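Side-chain contacts in DNA repair protein RAD7 (Saccharomyces cerevisiae, PDB 5ZB2), which acts with its partners in the global genome repair complex to promote nucleotide excision repair of damage in nontranscribed DNA: residues A[66-69]-A[70-74]; A[43-47]-A[48-52]. All coordinates share one frame; numbering follows the deposited sequence.

Contact 1 (A[66-69]-A[70-74]); sequences HTLQ and LFLKT. With 9FO (3,6,9,12,15,18,21,24,27,30,33,36,39,42,45,48,51,54,57-nonadecaoxanonapentacontane-1,59-diol), chain K.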
loop_
_atom_site.group_PDB
_atom_site.type_symbol
_atom_site.label_atom_id
_atom_site.label_comp_id
_atom_site.label_asym_id
_atom_site.label_seq_id
_atom_site.Cartn_x
_atom_site.Cartn_y
_atom_site.Cartn_z
ATOM N N HIS A 66 -6.094 -11.033 -4.451
ATOM C CA HIS A 66 -5.425 -12.329 -4.500
ATOM C C HIS A 66 -5.254 -12.793 -5.944
ATOM O O HIS A 66 -4.133 -13.029 -6.408
ATOM C CB HIS A 66 -6.235 -13.339 -3.679
ATOM C CG HIS A 66 -5.518 -14.621 -3.389
ATOM N ND1 HIS A 66 -4.327 -14.670 -2.697
ATOM C CD2 HIS A 66 -5.845 -15.906 -3.668
ATOM C CE1 HIS A 66 -3.941 -15.929 -2.579
ATOM N NE2 HIS A 66 -4.844 -16.699 -3.161
ATOM N N THR A 67 -6.364 -12.909 -6.679
ATOM C CA THR A 67 -6.306 -13.354 -8.066
ATOM C C THR A 67 -5.693 -12.310 -8.987
ATOM O O THR A 67 -5.234 -12.660 -10.082
ATOM C CB THR A 67 -7.709 -13.715 -8.562
ATOM O OG1 THR A 67 -8.588 -12.600 -8.375
ATOM C CG2 THR A 67 -8.248 -14.908 -7.802
ATOM N N LEU A 68 -5.678 -11.041 -8.573
ATOM C CA LEU A 68 -5.041 -9.997 -9.369
ATOM C C LEU A 68 -3.614 -10.366 -9.748
ATOM O O LEU A 68 -3.103 -9.900 -10.772
ATOM C CB LEU A 68 -5.049 -8.678 -8.592
ATOM C CG LEU A 68 -4.286 -7.504 -9.213
ATOM C CD1 LEU A 68 -4.920 -7.096 -10.537
ATOM C CD2 LEU A 68 -4.243 -6.332 -8.245
ATOM N N GLN A 69 -2.956 -11.192 -8.935
ATOM C CA GLN A 69 -1.556 -11.521 -9.171
ATOM C C GLN A 69 -1.356 -12.322 -10.447
ATOM O O GLN A 69 -0.230 -12.379 -10.953
ATOM C CB GLN A 69 -1.000 -12.287 -7.969
ATOM C CG GLN A 69 -0.954 -11.448 -6.702
ATOM C CD GLN A 69 -0.465 -12.229 -5.507
ATOM O OE1 GLN A 69 0.670 -12.061 -5.060
ATOM N NE2 GLN A 69 -1.318 -13.096 -4.984
ATOM N N LEU A 70 -2.418 -12.935 -10.977
ATOM C CA LEU A 70 -2.336 -13.630 -12.257
ATOM C C LEU A 70 -2.015 -12.684 -13.409
ATOM O O LEU A 70 -1.531 -13.133 -14.456
ATOM C CB LEU A 70 -3.660 -14.351 -12.535
ATOM C CG LEU A 70 -4.090 -15.370 -11.475
ATOM C CD1 LEU A 70 -5.579 -15.679 -11.573
ATOM C CD2 LEU A 70 -3.270 -16.644 -11.609
ATOM N N PHE A 71 -2.267 -11.388 -13.241
ATOM C CA PHE A 71 -2.155 -10.419 -14.322
ATOM C C PHE A 71 -0.940 -9.510 -14.184
ATOM O O PHE A 71 -0.830 -8.527 -14.924
ATOM C CB PHE A 71 -3.428 -9.571 -14.384
ATOM C CG PHE A 71 -4.687 -10.375 -14.507
ATOM C CD1 PHE A 71 -5.327 -10.861 -13.380
ATOM C CD2 PHE A 71 -5.233 -10.644 -15.750
ATOM C CE1 PHE A 71 -6.486 -11.602 -13.492
ATOM C CE2 PHE A 71 -6.392 -11.385 -15.865
ATOM C CZ PHE A 71 -7.018 -11.863 -14.738
ATOM N N LEU A 72 -0.023 -9.810 -13.268
ATOM C CA LEU A 72 1.087 -8.917 -12.971
ATOM C C LEU A 72 2.347 -9.327 -13.727
ATOM O O LEU A 72 2.590 -10.509 -13.985
ATOM C CB LEU A 72 1.374 -8.888 -11.467
ATOM C CG LEU A 72 0.253 -8.364 -10.563
ATOM C CD1 LEU A 72 0.696 -8.384 -9.105
ATOM C CD2 LEU A 72 -0.182 -6.963 -10.960
ATOM N N LYS A 73 3.153 -8.323 -14.072
ATOM C CA LYS A 73 4.418 -8.515 -14.779
ATOM C C LYS A 73 4.216 -9.282 -16.089
ATOM O O LYS A 73 4.834 -10.319 -16.339
ATOM C CB LYS A 73 5.438 -9.220 -13.878
ATOM C CG LYS A 73 5.959 -8.369 -12.717
ATOM C CD LYS A 73 6.528 -7.023 -13.173
ATOM C CE LYS A 73 7.600 -7.171 -14.245
ATOM N NZ LYS A 73 8.076 -5.846 -14.740
ATOM N N THR A 74 3.335 -8.744 -16.927
ATOM C CA THR A 74 3.141 -9.217 -18.290
ATOM C C THR A 74 3.438 -8.076 -19.254
ATOM O O THR A 74 3.570 -6.916 -18.855
ATOM C CB THR A 74 1.712 -9.735 -18.512
ATOM O OG1 THR A 74 0.812 -8.629 -18.663
ATOM C CG2 THR A 74 1.256 -10.599 -17.339
HETATM O OAA 9FO K . 10.086 5.541 -2.735
HETATM C CAB 9FO K . 9.868 4.244 -3.213
HETATM C CAC 9FO K . 10.559 3.237 -2.295
HETATM O OAD 9FO K . 10.737 2.020 -2.962
HETATM C CAE 9FO K . 9.585 1.239 -3.084
HETATM C CAF 9FO K . 9.815 0.166 -4.149
HETATM O OAG 9FO K . 8.596 -0.172 -4.742
HETATM C CAH 9FO K . 8.154 0.740 -5.707
HETATM C CAI 9FO K . 6.651 0.921 -5.548
HETATM O OAJ 9FO K . 6.430 1.881 -4.558
HETATM C CAK 9FO K . 5.343 1.615 -3.720
HETATM C CAL 9FO K . 5.425 2.515 -2.492
HETATM O OAM 9FO K . 5.162 1.763 -1.340
HETATM C CAN 9FO K . 5.937 2.127 -0.237
HETATM C CAO 9FO K . 7.322 1.513 -0.375
HETATM O OAP 9FO K . 7.572 0.666 0.711
HETATM C CAQ 9FO K . 8.725 -0.108 0.565
HETATM C CAR 9FO K . 8.420 -1.284 -0.353
HETATM O OAS 9FO K . 9.418 -2.253 -0.245
HETATM C CAT 9FO K . 9.690 -2.923 -1.444
HETATM C CAU 9FO K . 8.481 -3.733 -1.914
HETATM O OAV 9FO K . 8.124 -3.322 -3.202
HETATM C CAW 9FO K . 6.933 -3.883 -3.673
HETATM C CAX 9FO K . 6.601 -3.287 -5.040
HETATM O OAY 9FO K . 5.629 -2.289 -4.913
HETATM C CAZ 9FO K . 4.320 -2.757 -4.736
HETATM C CBA 9FO K . 3.344 -1.594 -4.883
HETATM O OBB 9FO K . 2.533 -1.484 -3.750
HETATM C CBC 9FO K . 2.980 -0.588 -2.771
HETATM C CBD 9FO K . 1.873 -0.414 -1.736
HETATM O OBE 9FO K . 1.926 -1.475 -0.831
HETATM C CBF 9FO K . 0.668 -1.999 -0.531
HETATM C CBG 9FO K . 0.813 -3.086 0.528
HETATM O OBH 9FO K . 2.146 -3.523 0.558
HETATM C CBI 9FO K . 2.322 -4.839 1.008
HETATM C CBJ 9FO K . 3.642 -5.396 0.479
HETATM O OBK 9FO K . 3.440 -6.723 0.072
HETATM C CBL 9FO K . 4.043 -7.077 -1.142
HETATM C CBM 9FO K . 3.306 -8.275 -1.734
HETATM O OBN 9FO K . 3.732 -8.485 -3.049
HETATM C CBO 9FO K . 2.951 -7.858 -4.026
HETATM C CBP 9FO K . 1.693 -8.679 -4.315
HETATM O OBQ 9FO K . 0.699 -7.799 -4.758
HETATM C CBR 9FO K . -0.625 -8.189 -4.532
HETATM C CBS 9FO K . -1.460 -6.915 -4.467
HETATM O OBT 9FO K . -2.313 -6.984 -3.360
HETATM C CBU 9FO K . -2.598 -5.748 -2.769
HETATM C CBV 9FO K . -3.059 -5.987 -1.338
HETATM O OBW 9FO K . -1.933 -6.047 -0.513
HETATM C CBX 9FO K . -2.223 -6.313 0.830
HETATM C CBY 9FO K . -0.951 -6.749 1.553
HETATM O OBZ 9FO K . -0.251 -7.682 0.779
HETATM C CCA 9FO K . 0.095 -8.847 1.477
HETATM C CCB 9FO K . 1.146 -9.621 0.684
HETATM O OCC 9FO K . 0.575 -10.514 -0.230
HETATM C CCD 9FO K . -0.195 -9.957 -1.258
HETATM C CCE 9FO K . -1.655 -9.987 -0.813
HETATM O OCF 9FO K . -2.469 -10.552 -1.801
HETATM C CCG 9FO K . -3.835 -10.278 -1.646
HETATM C CCH 9FO K . -4.288 -10.533 -0.208
HETATM O OCI 9FO K . -5.670 -10.760 -0.181
#
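Thr67 and Leu70 meet across a short 3-10 turn that leads toward the first strand, 78-81, of the leucine-rich repeat part of RAD7. Two backbone bonds of i to i+3 spacing define the turn. Leu70 N donates to Thr67 O and, one step on, Phe71 N to Leu68 O, both at 3.0 Å; a third, from Leu72 N to Gln69 O, is weak.

The apolar side chains fold back over these carbonyls. Leu70 CG comes within 3.3 Å of Thr67 O, and its CD1 lies 4.2 Å from Thr67 CB. Phe71 turns its ring edge to the turn, with Leu68 O in the ring plane 3.6 Å from CD1, while the ring packs edge-to-face on Phe81 and among Leu53, Ala54 and Leu57 of helix 50-59. Leu72 CG lies 3.7 Å from Leu68 O, and its side chain touches Phe35 of helix 8-41 and Phe98 of helix 89-98. A leucine, with no polar group to satisfy, suits this buried place between two helices. Thr67 OG1 is bonded to Ala62 O.

The polar work falls to Gln69. With CG beside the backbone N (chi1 -65°) and the chain extended beyond it, the amide reaches back to the start of the turn, close to the bound polyether 9FO. Gln69 NE2 meets His66 O at 3.2 Å on a lone pair. An alanine here would be likely to leave that oxygen without its side-chain donor and open a gap beside the polyether. In the bond as it stands, His66 O lies only 3° out of the Gln69 amide plane.

Contact 2 (A[43-47]-A[48-52]); sequences GGVST and ANLNN
Val45 holds CG2 anti to its own backbone N (chi1 55° for CG1), and Leu50 keeps CG beside its N (chi1 -76°) with CD1 extended, which brings the two branched ends together at about a right angle. Leu50 CD2 sits 4.1 Å from Val45 CG1 and equally far from CG2, and Asn49 CB adds its carbon to the same valine methyl, CG2, at 4.0 Å. Val45, a beta-branched apolar residue, offers methyls both to Leu50 and to Leu92 of Elongin-C, and Asn49 packs on Leu96 of that chain.

The backbone is turning into helix 50-59 after a Schellman motif, with Gly43 at positive phi, has ended helix 8-41. Asn49 N donates to Ser46 O (3.2 Å) and Leu50 N to Thr47 O. Thr47 O has a second partner: water 1 donates to it at 2.6 Å and accepts from Asn51 N at 3.2 Å, bridging the first turn. The Asn51 side-chain amide uses OD1 to accept from Thr80 N and ND2 to donate to Arg78 O, tying the helix start to strand 78-81.

The chemistry is therefore divided: peptide groups and a water hold the helix start, while Val45 carries the apolar contact on to Leu92 of Elongin-C and Leu50 packs inward against Thr74 and Leu76.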
loop_
_atom_site.group_PDB
_atom_site.type_symbol
_atom_site.label_atom_id
_atom_site.label_comp_id
_atom_site.label_asym_id
_atom_site.label_seq_id
_atom_site.Cartn_x
_atom_site.Cartn_y
_atom_site.Cartn_z
ATOM N N GLY A 43 -0.816 -24.195 -15.682
ATOM C CA GLY A 43 -0.943 -24.605 -17.064
ATOM C C GLY A 43 -0.518 -23.563 -18.073
ATOM O O GLY A 43 -0.540 -23.846 -19.276
ATOM N N GLY A 44 -0.127 -22.372 -17.625
ATOM C CA GLY A 44 0.298 -21.323 -18.529
ATOM C C GLY A 44 -0.863 -20.561 -19.135
ATOM O O GLY A 44 -1.968 -21.096 -19.259
ATOM N N VAL A 45 -0.626 -19.305 -19.513
ATOM C CA VAL A 45 -1.645 -18.482 -20.154
ATOM C C VAL A 45 -0.956 -17.400 -20.971
ATOM O O VAL A 45 -0.197 -16.584 -20.434
ATOM C CB VAL A 45 -2.613 -17.875 -19.117
ATOM C CG1 VAL A 45 -1.854 -17.088 -18.052
ATOM C CG2 VAL A 45 -3.663 -17.000 -19.799
ATOM N N SER A 46 -1.196 -17.398 -22.277
ATOM C CA SER A 46 -0.645 -16.363 -23.131
ATOM C C SER A 46 -1.316 -15.026 -22.838
ATOM O O SER A 46 -2.376 -14.953 -22.209
ATOM C CB SER A 46 -0.834 -16.727 -24.602
ATOM O OG SER A 46 -2.212 -16.846 -24.910
ATOM N N THR A 47 -0.686 -13.954 -23.314
ATOM C CA THR A 47 -1.262 -12.628 -23.129
ATOM C C THR A 47 -2.566 -12.478 -23.894
ATOM O O THR A 47 -3.426 -11.687 -23.495
ATOM C CB THR A 47 -0.264 -11.563 -23.571
ATOM O OG1 THR A 47 0.063 -11.761 -24.950
ATOM C CG2 THR A 47 1.001 -11.646 -22.738
ATOM N N ALA A 48 -2.737 -13.234 -24.981
ATOM C CA ALA A 48 -3.950 -13.130 -25.780
ATOM C C ALA A 48 -5.183 -13.607 -25.024
ATOM O O ALA A 48 -6.302 -13.242 -25.401
ATOM C CB ALA A 48 -3.798 -13.928 -27.076
ATOM N N ASN A 49 -5.006 -14.411 -23.976
ATOM C CA ASN A 49 -6.113 -14.940 -23.193
ATOM C C ASN A 49 -6.265 -14.269 -21.835
ATOM O O ASN A 49 -7.171 -14.640 -21.079
ATOM C CB ASN A 49 -5.939 -16.450 -22.993
ATOM C CG ASN A 49 -6.366 -17.252 -24.205
ATOM O OD1 ASN A 49 -7.328 -16.899 -24.886
ATOM N ND2 ASN A 49 -5.656 -18.341 -24.475
ATOM N N LEU A 50 -5.414 -13.296 -21.499
ATOM C CA LEU A 50 -5.496 -12.674 -20.181
ATOM C C LEU A 50 -6.825 -11.954 -19.991
ATOM O O LEU A 50 -7.414 -12.002 -18.904
ATOM C CB LEU A 50 -4.326 -11.709 -19.976
ATOM C CG LEU A 50 -2.961 -12.336 -19.669
ATOM C CD1 LEU A 50 -1.909 -11.252 -19.499
ATOM C CD2 LEU A 50 -3.005 -13.223 -18.426
ATOM N N ASN A 51 -7.320 -11.285 -21.033
ATOM C CA ASN A 51 -8.606 -10.604 -20.920
ATOM C C ASN A 51 -9.747 -11.602 -20.777
ATOM O O ASN A 51 -10.709 -11.351 -20.042
ATOM C CB ASN A 51 -8.833 -9.699 -22.127
ATOM C CG ASN A 51 -8.211 -8.333 -21.950
ATOM O OD1 ASN A 51 -8.440 -7.662 -20.945
ATOM N ND2 ASN A 51 -7.411 -7.915 -22.923
ATOM N N ASN A 52 -9.661 -12.738 -21.475
ATOM C CA ASN A 52 -10.659 -13.786 -21.297
ATOM C C ASN A 52 -10.641 -14.312 -19.870
ATOM O O ASN A 52 -11.697 -14.573 -19.282
ATOM C CB ASN A 52 -10.417 -14.921 -22.292
ATOM C CG ASN A 52 -10.708 -14.512 -23.726
ATOM O OD1 ASN A 52 -9.864 -14.657 -24.612
ATOM N ND2 ASN A 52 -11.908 -13.999 -23.961
HETATM O O HOH W 1 -5.720 -10.480 -23.712
#

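Contact 2 precedes contact 1 along the chain, and their centres lie 11 Å apart. They meet through Leu50: its O is 3.3 Å from Phe71 CE2, and its CD1 is 3.9 Å from Thr74 OG1, so the start of helix 50-59 rests against the turn 66-74. Helix 8-41 also borders the turn 66-74, with Arg39 NH1 hydrogen-bonded to the carbonyls of Leu70 and Leu72. Outward they serve different neighbours. Contact 2 faces Elongin-C, whereas contact 1 meets a second copy of RAD7 and the bound polyether, whose CBP atom lies 3.6 Å from Gln69 OE1. That polyether probably comes from the crystallisation liquor.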